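Beta-glucoside kinase (Listeria monocytogenes, PDB 4HTL) catalyses the ATP-dependent phosphorylation of cellobiose to cellobiose-6'-phosphate and may also regulate transcription of the cellobiose-PTS operon. Local coordinates at residues A153-G165 against P169-L181. Numbering follows the deposited sequence. Where two conformers were deposited one is given.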
ATOM      1  N   ALA A 153      -2.302  -6.240  -7.483  1.00 16.96           N
ATOM      2  CA  ALA A 153      -1.921  -5.665  -6.175  1.00 15.68           C
ATOM      3  C   ALA A 153      -1.174  -6.674  -5.305  1.00 15.72           C
ATOM      4  O   ALA A 153      -1.317  -7.895  -5.461  1.00 17.71           O
ATOM      5  CB  ALA A 153      -3.131  -5.131  -5.445  1.00 15.79           C
ATOM      6  N   GLY A 154      -0.328  -6.167  -4.427  1.00 16.63           N
ATOM      7  CA  GLY A 154       0.379  -6.985  -3.470  1.00 17.10           C
ATOM      8  C   GLY A 154       1.793  -7.407  -3.853  1.00 16.47           C
ATOM      9  O   GLY A 154       2.356  -8.327  -3.268  1.00 17.20           O
ATOM     10  N   GLU A 155       2.360  -6.741  -4.837  1.00 15.44           N
ATOM     11  CA  GLU A 155       3.723  -6.993  -5.294  1.00 17.16           C
ATOM     12  C   GLU A 155       4.759  -6.354  -4.379  1.00 16.62           C
ATOM     13  O   GLU A 155       5.533  -5.445  -4.758  1.00 15.97           O
ATOM     14  CB  GLU A 155       3.903  -6.533  -6.764  1.00 17.60           C
ATOM     15  CG  GLU A 155       3.321  -7.435  -7.808  1.00 20.65           C
ATOM     16  CD  GLU A 155       4.157  -8.699  -8.096  1.00 25.32           C
ATOM     17  OE1 GLU A 155       4.971  -9.126  -7.241  1.00 27.50           O
ATOM     18  OE2 GLU A 155       4.047  -9.234  -9.238  1.00 30.16           O
ATOM     19  N   PHE A 156       4.819  -6.896  -3.176  1.00 16.63           N
ATOM     20  CA  PHE A 156       5.625  -6.331  -2.093  1.00 16.46           C
ATOM     21  C   PHE A 156       7.116  -6.383  -2.411  1.00 14.79           C
ATOM     22  O   PHE A 156       7.868  -5.525  -1.968  1.00 16.15           O
ATOM     23  CB  PHE A 156       5.390  -7.012  -0.751  1.00 17.60           C
ATOM     24  CG  PHE A 156       4.016  -6.850  -0.146  1.00 17.96           C
ATOM     25  CD1 PHE A 156       3.040  -5.991  -0.655  1.00 18.76           C
ATOM     26  CD2 PHE A 156       3.750  -7.524   1.038  1.00 18.86           C
ATOM     27  CE1 PHE A 156       1.791  -5.886  -0.030  1.00 16.63           C
ATOM     28  CE2 PHE A 156       2.520  -7.428   1.667  1.00 19.57           C
ATOM     29  CZ  PHE A 156       1.533  -6.584   1.144  1.00 17.93           C
ATOM     30  N   GLY A 157       7.534  -7.368  -3.227  1.00 14.48           N
ATOM     31  CA  GLY A 157       8.916  -7.482  -3.582  1.00 14.45           C
ATOM     32  C   GLY A 157       9.459  -6.394  -4.476  1.00 14.97           C
ATOM     33  O   GLY A 157      10.676  -6.271  -4.652  1.00 15.16           O
ATOM     34  N   TYR A 158       8.564  -5.618  -5.074  1.00 15.16           N
ATOM     35  CA  TYR A 158       8.970  -4.496  -5.932  1.00 15.70           C
ATOM     36  C   TYR A 158       9.190  -3.198  -5.149  1.00 15.35           C
ATOM     37  O   TYR A 158       9.592  -2.189  -5.738  1.00 15.92           O
ATOM     38  CB  TYR A 158       7.947  -4.273  -7.045  1.00 14.52           C
ATOM     39  CG  TYR A 158       8.052  -5.254  -8.183  1.00 15.62           C
ATOM     40  CD1 TYR A 158       7.572  -6.555  -8.081  1.00 18.85           C
ATOM     41  CD2 TYR A 158       8.687  -4.887  -9.359  1.00 17.82           C
ATOM     42  CE1 TYR A 158       7.702  -7.430  -9.147  1.00 21.79           C
ATOM     43  CE2 TYR A 158       8.803  -5.756 -10.419  1.00 21.29           C
ATOM     44  CZ  TYR A 158       8.316  -7.026 -10.301  1.00 21.81           C
ATOM     45  OH  TYR A 158       8.423  -7.890 -11.381  1.00 27.41           O
HETATM   46  N   MSE A 159       9.013  -3.206  -3.824  1.00 15.48           N
HETATM   47  CA  MSE A 159       9.355  -1.997  -3.081  1.00 14.76           C
HETATM   48  C   MSE A 159      10.869  -1.792  -3.141  1.00 13.84           C
HETATM   49  O   MSE A 159      11.669  -2.735  -3.046  1.00 14.55           O
HETATM   50  CB  MSE A 159       8.967  -2.071  -1.615  1.00 14.18           C
HETATM   51  CG  MSE A 159       7.435  -2.094  -1.319  1.00 13.60           C
HETATM   52 SE   MSE A 159       7.022  -2.001   0.516  0.65 15.35          SE
HETATM   53  CE  MSE A 159       7.289  -3.822   0.953  1.00 15.68           C
ATOM     54  N   PHE A 160      11.249  -0.545  -3.320  1.00 13.36           N
ATOM     55  CA  PHE A 160      12.672  -0.175  -3.272  1.00 14.04           C
ATOM     56  C   PHE A 160      13.207  -0.320  -1.857  1.00 15.77           C
ATOM     57  O   PHE A 160      12.686   0.249  -0.891  1.00 16.97           O
ATOM     58  CB  PHE A 160      12.860   1.260  -3.818  1.00 14.80           C
ATOM     59  CG  PHE A 160      12.742   1.373  -5.327  1.00 16.85           C
ATOM     60  CD1 PHE A 160      13.593   0.701  -6.141  1.00 15.77           C
ATOM     61  CD2 PHE A 160      11.784   2.158  -5.908  1.00 15.82           C
ATOM     62  CE1 PHE A 160      13.496   0.762  -7.524  1.00 15.90           C
ATOM     63  CE2 PHE A 160      11.701   2.280  -7.257  1.00 16.81           C
ATOM     64  CZ  PHE A 160      12.538   1.564  -8.075  1.00 19.07           C
ATOM     65  N   SER A 161      14.327  -1.019  -1.726  1.00 14.85           N
ATOM     66  CA  SER A 161      15.054  -1.071  -0.461  1.00 15.50           C
ATOM     67  C   SER A 161      16.215  -0.090  -0.386  1.00 17.34           C
ATOM     68  O   SER A 161      16.802   0.089   0.653  1.00 17.57           O
ATOM     69  CB  SER A 161      15.552  -2.496  -0.248  1.00 17.16           C
ATOM     70  OG  SER A 161      16.423  -2.928  -1.296  1.00 18.28           O
ATOM     71  N   GLU A 162      16.486   0.605  -1.478  1.00 17.33           N
ATOM     72  CA  GLU A 162      17.488   1.628  -1.529  1.00 20.27           C
ATOM     73  C   GLU A 162      17.147   2.603  -2.637  1.00 18.40           C
ATOM     74  O   GLU A 162      16.239   2.347  -3.436  1.00 17.04           O
ATOM     75  CB  GLU A 162      18.855   1.070  -1.749  1.00 23.60           C
ATOM     76  CG  GLU A 162      18.998   0.313  -3.055  1.00 21.98           C
ATOM     77  CD  GLU A 162      20.351  -0.374  -3.165  1.00 27.54           C
ATOM     78  OE1 GLU A 162      21.340   0.269  -3.576  1.00 33.77           O
ATOM     79  OE2 GLU A 162      20.428  -1.552  -2.786  1.00 37.93           O
ATOM     80  N   ARG A 163      17.822   3.747  -2.653  1.00 18.15           N
ATOM     81  CA  ARG A 163      17.614   4.709  -3.739  0.60 17.74           C
ATOM     82  C   ARG A 163      17.963   4.027  -5.069  1.00 17.15           C
ATOM     83  O   ARG A 163      19.042   3.446  -5.221  1.00 22.00           O
ATOM     84  CB  ARG A 163      18.479   5.932  -3.589  0.60 21.96           C
ATOM     85  CG  ARG A 163      18.274   6.935  -4.705  0.60 22.63           C
ATOM     86  CD  ARG A 163      19.544   7.674  -5.063  0.60 31.50           C
ATOM     87  NE  ARG A 163      19.311   8.455  -6.284  0.60 29.01           N
ATOM     88  CZ  ARG A 163      19.885   8.270  -7.472  0.60 23.68           C
ATOM     89  NH1 ARG A 163      20.828   7.350  -7.670  0.60 21.91           N
ATOM     90  NH2 ARG A 163      19.535   9.062  -8.468  0.60 23.97           N
ATOM     91  N   PRO A 164      17.062   4.102  -6.050  1.00 17.12           N
ATOM     92  CA  PRO A 164      17.362   3.342  -7.270  1.00 18.16           C
ATOM     93  C   PRO A 164      18.539   3.984  -7.993  1.00 19.89           C
ATOM     94  O   PRO A 164      18.635   5.202  -8.042  1.00 24.35           O
ATOM     95  CB  PRO A 164      16.099   3.483  -8.123  1.00 21.33           C
ATOM     96  CG  PRO A 164      15.205   4.341  -7.388  1.00 26.78           C
ATOM     97  CD  PRO A 164      15.665   4.553  -6.010  1.00 20.69           C
ATOM     98  N   GLY A 165      19.422   3.155  -8.509  1.00 21.02           N
ATOM     99  CA  GLY A 165      20.549   3.595  -9.317  1.00 22.82           C
ATOM    100  C   GLY A 165      20.171   3.538 -10.782  1.00 22.89           C
ATOM    101  O   GLY A 165      18.987   3.687 -11.105  1.00 22.90           O
ATOM    102  N   PRO A 169      15.503  -1.111 -12.555  1.00 19.07           N
ATOM    103  CA  PRO A 169      14.998  -0.809 -11.227  1.00 17.86           C
ATOM    104  C   PRO A 169      14.860  -2.013 -10.313  1.00 14.78           C
ATOM    105  O   PRO A 169      15.047  -1.867  -9.095  1.00 16.20           O
ATOM    106  CB  PRO A 169      13.646  -0.143 -11.490  1.00 20.18           C
ATOM    107  CG  PRO A 169      13.374  -0.339 -12.926  1.00 25.27           C
ATOM    108  CD  PRO A 169      14.658  -0.541 -13.615  1.00 22.86           C
ATOM    109  N   GLY A 170      14.583  -3.178 -10.877  1.00 18.58           N
ATOM    110  CA  GLY A 170      14.399  -4.385 -10.094  1.00 19.34           C
ATOM    111  C   GLY A 170      15.583  -4.680  -9.207  1.00 15.90           C
ATOM    112  O   GLY A 170      15.414  -5.260  -8.121  1.00 18.07           O
ATOM    113  N   LYS A 171      16.781  -4.259  -9.637  1.00 16.91           N
ATOM    114  CA  LYS A 171      17.997  -4.555  -8.901  1.00 17.33           C
ATOM    115  C   LYS A 171      18.025  -3.877  -7.517  1.00 16.96           C
ATOM    116  O   LYS A 171      18.800  -4.256  -6.668  1.00 18.74           O
ATOM    117  CB  LYS A 171      19.199  -4.189  -9.719  1.00 21.66           C
ATOM    118  CG  LYS A 171      19.463  -5.201 -10.850  1.00 27.39           C
ATOM    119  CD  LYS A 171      20.749  -4.952 -11.623  1.00 31.28           C
ATOM    120  CE  LYS A 171      21.189  -6.142 -12.450  1.00 34.00           C
ATOM    121  NZ  LYS A 171      22.513  -5.894 -13.150  1.00 30.15           N
ATOM    122  N   TYR A 172      17.195  -2.840  -7.346  1.00 15.22           N
ATOM    123  CA  TYR A 172      17.143  -2.037  -6.126  1.00 14.68           C
ATOM    124  C   TYR A 172      15.900  -2.333  -5.264  1.00 14.52           C
ATOM    125  O   TYR A 172      15.608  -1.615  -4.242  1.00 15.72           O
ATOM    126  CB  TYR A 172      17.222  -0.564  -6.483  1.00 15.47           C
ATOM    127  CG  TYR A 172      18.370  -0.265  -7.368  1.00 14.94           C
ATOM    128  CD1 TYR A 172      19.660  -0.178  -6.872  1.00 21.24           C
ATOM    129  CD2 TYR A 172      18.193  -0.180  -8.766  1.00 16.41           C
ATOM    130  CE1 TYR A 172      20.719   0.092  -7.710  1.00 21.04           C
ATOM    131  CE2 TYR A 172      19.276   0.050  -9.602  1.00 19.07           C
ATOM    132  CZ  TYR A 172      20.540   0.137  -9.070  1.00 21.41           C
ATOM    133  OH  TYR A 172      21.636   0.437  -9.903  1.00 24.84           O
ATOM    134  N   THR A 173      15.224  -3.408  -5.625  1.00 16.25           N
ATOM    135  CA  THR A 173      13.982  -3.848  -4.963  1.00 14.28           C
ATOM    136  C   THR A 173      14.213  -5.048  -4.063  1.00 15.66           C
ATOM    137  O   THR A 173      15.181  -5.802  -4.235  1.00 15.77           O
ATOM    138  CB  THR A 173      12.853  -4.143  -5.967  1.00 15.09           C
ATOM    139  OG1 THR A 173      13.139  -5.353  -6.692  1.00 16.39           O
ATOM    140  CG2 THR A 173      12.625  -2.986  -6.883  1.00 15.68           C
ATOM    141  N   LEU A 174      13.321  -5.226  -3.091  1.00 15.01           N
ATOM    142  CA  LEU A 174      13.407  -6.345  -2.108  1.00 15.81           C
ATOM    143  C   LEU A 174      13.595  -7.682  -2.806  1.00 16.09           C
ATOM    144  O   LEU A 174      14.395  -8.506  -2.338  1.00 15.97           O
ATOM    145  CB  LEU A 174      12.182  -6.395  -1.210  1.00 14.89           C
ATOM    146  CG  LEU A 174      12.005  -5.231  -0.207  1.00 15.62           C
ATOM    147  CD1 LEU A 174      10.597  -5.238   0.411  1.00 18.37           C
ATOM    148  CD2 LEU A 174      13.117  -5.229   0.879  1.00 17.31           C
ATOM    149  N   ASN A 175      12.898  -7.890  -3.935  1.00 14.46           N
ATOM    150  CA  ASN A 175      13.036  -9.148  -4.705  1.00 14.75           C
ATOM    151  C   ASN A 175      14.473  -9.508  -5.013  1.00 15.30           C
ATOM    152  O   ASN A 175      14.791 -10.702  -5.158  1.00 19.19           O
ATOM    153  CB  ASN A 175      12.274  -9.064  -6.018  1.00 17.42           C
ATOM    154  CG  ASN A 175      10.792  -9.396  -5.871  1.00 14.97           C
ATOM    155  OD1 ASN A 175      10.432 -10.247  -5.071  1.00 20.66           O
ATOM    156  ND2 ASN A 175       9.933  -8.788  -6.705  1.00 18.40           N
ATOM    157  N   GLU A 176      15.272  -8.485  -5.287  1.00 16.45           N
ATOM    158  CA  GLU A 176      16.661  -8.661  -5.638  1.00 19.00           C
ATOM    159  C   GLU A 176      17.701  -8.274  -4.608  1.00 18.23           C
ATOM    160  O   GLU A 176      18.907  -8.446  -4.864  1.00 21.02           O
ATOM    161  CB  GLU A 176      16.944  -7.999  -7.007  1.00 19.98           C
ATOM    162  CG  GLU A 176      15.966  -8.485  -8.065  1.00 22.81           C
ATOM    163  CD  GLU A 176      16.286  -8.068  -9.499  1.00 21.19           C
ATOM    164  OE1 GLU A 176      17.479  -8.040  -9.850  1.00 22.93           O
ATOM    165  OE2 GLU A 176      15.309  -7.810 -10.273  1.00 22.55           O
ATOM    166  N   THR A 177      17.283  -7.747  -3.452  1.00 16.55           N
ATOM    167  CA  THR A 177      18.226  -7.371  -2.382  1.00 16.64           C
ATOM    168  C   THR A 177      18.024  -8.099  -1.072  1.00 15.33           C
ATOM    169  O   THR A 177      18.931  -8.109  -0.241  1.00 17.37           O
ATOM    170  CB  THR A 177      18.079  -5.854  -2.037  1.00 18.26           C
ATOM    171  OG1 THR A 177      16.790  -5.576  -1.488  1.00 18.29           O
ATOM    172  CG2 THR A 177      18.285  -5.006  -3.312  1.00 17.71           C
ATOM    173  N   THR A 178      16.813  -8.617  -0.846  1.00 16.20           N
ATOM    174  CA  THR A 178      16.384  -9.035   0.474  1.00 17.12           C
ATOM    175  C   THR A 178      15.588 -10.355   0.464  1.00 17.94           C
ATOM    176  O   THR A 178      14.369 -10.371   0.678  1.00 17.89           O
ATOM    177  CB  THR A 178      15.619  -7.899   1.158  1.00 15.46           C
ATOM    178  OG1 THR A 178      16.338  -6.661   0.992  1.00 17.34           O
ATOM    179  CG2 THR A 178      15.322  -8.163   2.617  1.00 17.10           C
ATOM    180  N   THR A 179      16.280 -11.459   0.163  1.00 18.84           N
ATOM    181  CA  THR A 179      15.651 -12.782   0.074  1.00 20.60           C
ATOM    182  C   THR A 179      16.644 -13.809   0.553  1.00 18.65           C
ATOM    183  O   THR A 179      17.869 -13.542   0.635  1.00 18.52           O
ATOM    184  CB  THR A 179      15.211 -13.166  -1.371  1.00 19.27           C
ATOM    185  OG1 THR A 179      16.354 -13.428  -2.181  1.00 20.39           O
ATOM    186  CG2 THR A 179      14.359 -12.023  -2.042  1.00 20.06           C
HETATM  187  N   MSE A 180      16.137 -15.005   0.838  1.00 18.74           N
HETATM  188  CA  MSE A 180      17.015 -16.123   1.215  1.00 22.54           C
HETATM  189  C   MSE A 180      18.008 -16.486   0.077  1.00 22.42           C
HETATM  190  O   MSE A 180      19.170 -16.844   0.339  1.00 23.54           O
HETATM  191  CB  MSE A 180      16.180 -17.315   1.599  1.00 28.17           C
HETATM  192  CG  MSE A 180      15.248 -17.043   2.835  1.00 26.78           C
HETATM  193 SE   MSE A 180      16.126 -16.708   4.554  0.65 28.01          SE
HETATM  194  CE  MSE A 180      16.527 -18.560   4.920  1.00 31.96           C
ATOM    195  N   LEU A 181      17.546 -16.389  -1.174  1.00 21.19           N
ATOM    196  CA  LEU A 181      18.403 -16.577  -2.342  1.00 21.87           C
ATOM    197  C   LEU A 181      19.524 -15.542  -2.415  1.00 20.72           C
ATOM    198  O   LEU A 181      20.682 -15.902  -2.642  1.00 22.01           O
ATOM    199  CB  LEU A 181      17.607 -16.572  -3.639  1.00 24.28           C
ATOM    200  CG  LEU A 181      18.400 -16.733  -4.958  1.00 25.93           C
ATOM    201  CD1 LEU A 181      19.314 -17.983  -4.989  1.00 26.73           C
ATOM    202  CD2 LEU A 181      17.410 -16.699  -6.138  1.00 27.55           C
TER
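The ring of Y172 lies against the P164-G165 backbone: G165 N sits over the ring centre, 3.2 Å above its plane, and P164 CA makes a CH-pi contact nearer the rim of the same face. The E162 carboxylate reaches the ring edge, OE1 near Y172 CD1, its plane turned 70° to the ring. F160 turns its own ring edge to P169 and to Y172 O, with CE1 3.4 Å from P169 O, while P164 CG covers one face. F160 and T173 form a single antiparallel, non-hydrogen-bonded bridge, flanked by S161 N to Y172 O (2.9 Å) and L174 N to M159 O (3.0 Å). N175 N binds G157 O on a lone pair at 2.8 Å, and the N175 amide stands almost perpendicular to the Y158 ring, ND2 3.5 Å from CD1. In S161 and T177 the hydroxyl lies between the backbone N and the carbonyl carbon (chi1 60° and 65°), which brings S161 OG and T177 OG1 to 2.7 Å; T177 OG1 also bonds T178 OG1. L174 CD1 packs on M159 CE and CD2 on S161 CB. The second subunit stacks Y234 on Y158 and Y230 on F160. Beside it, the bridge joins the loop after strand 144-145 to the N-terminal end of helix 174-177 in this actin-like ROK-family kinase.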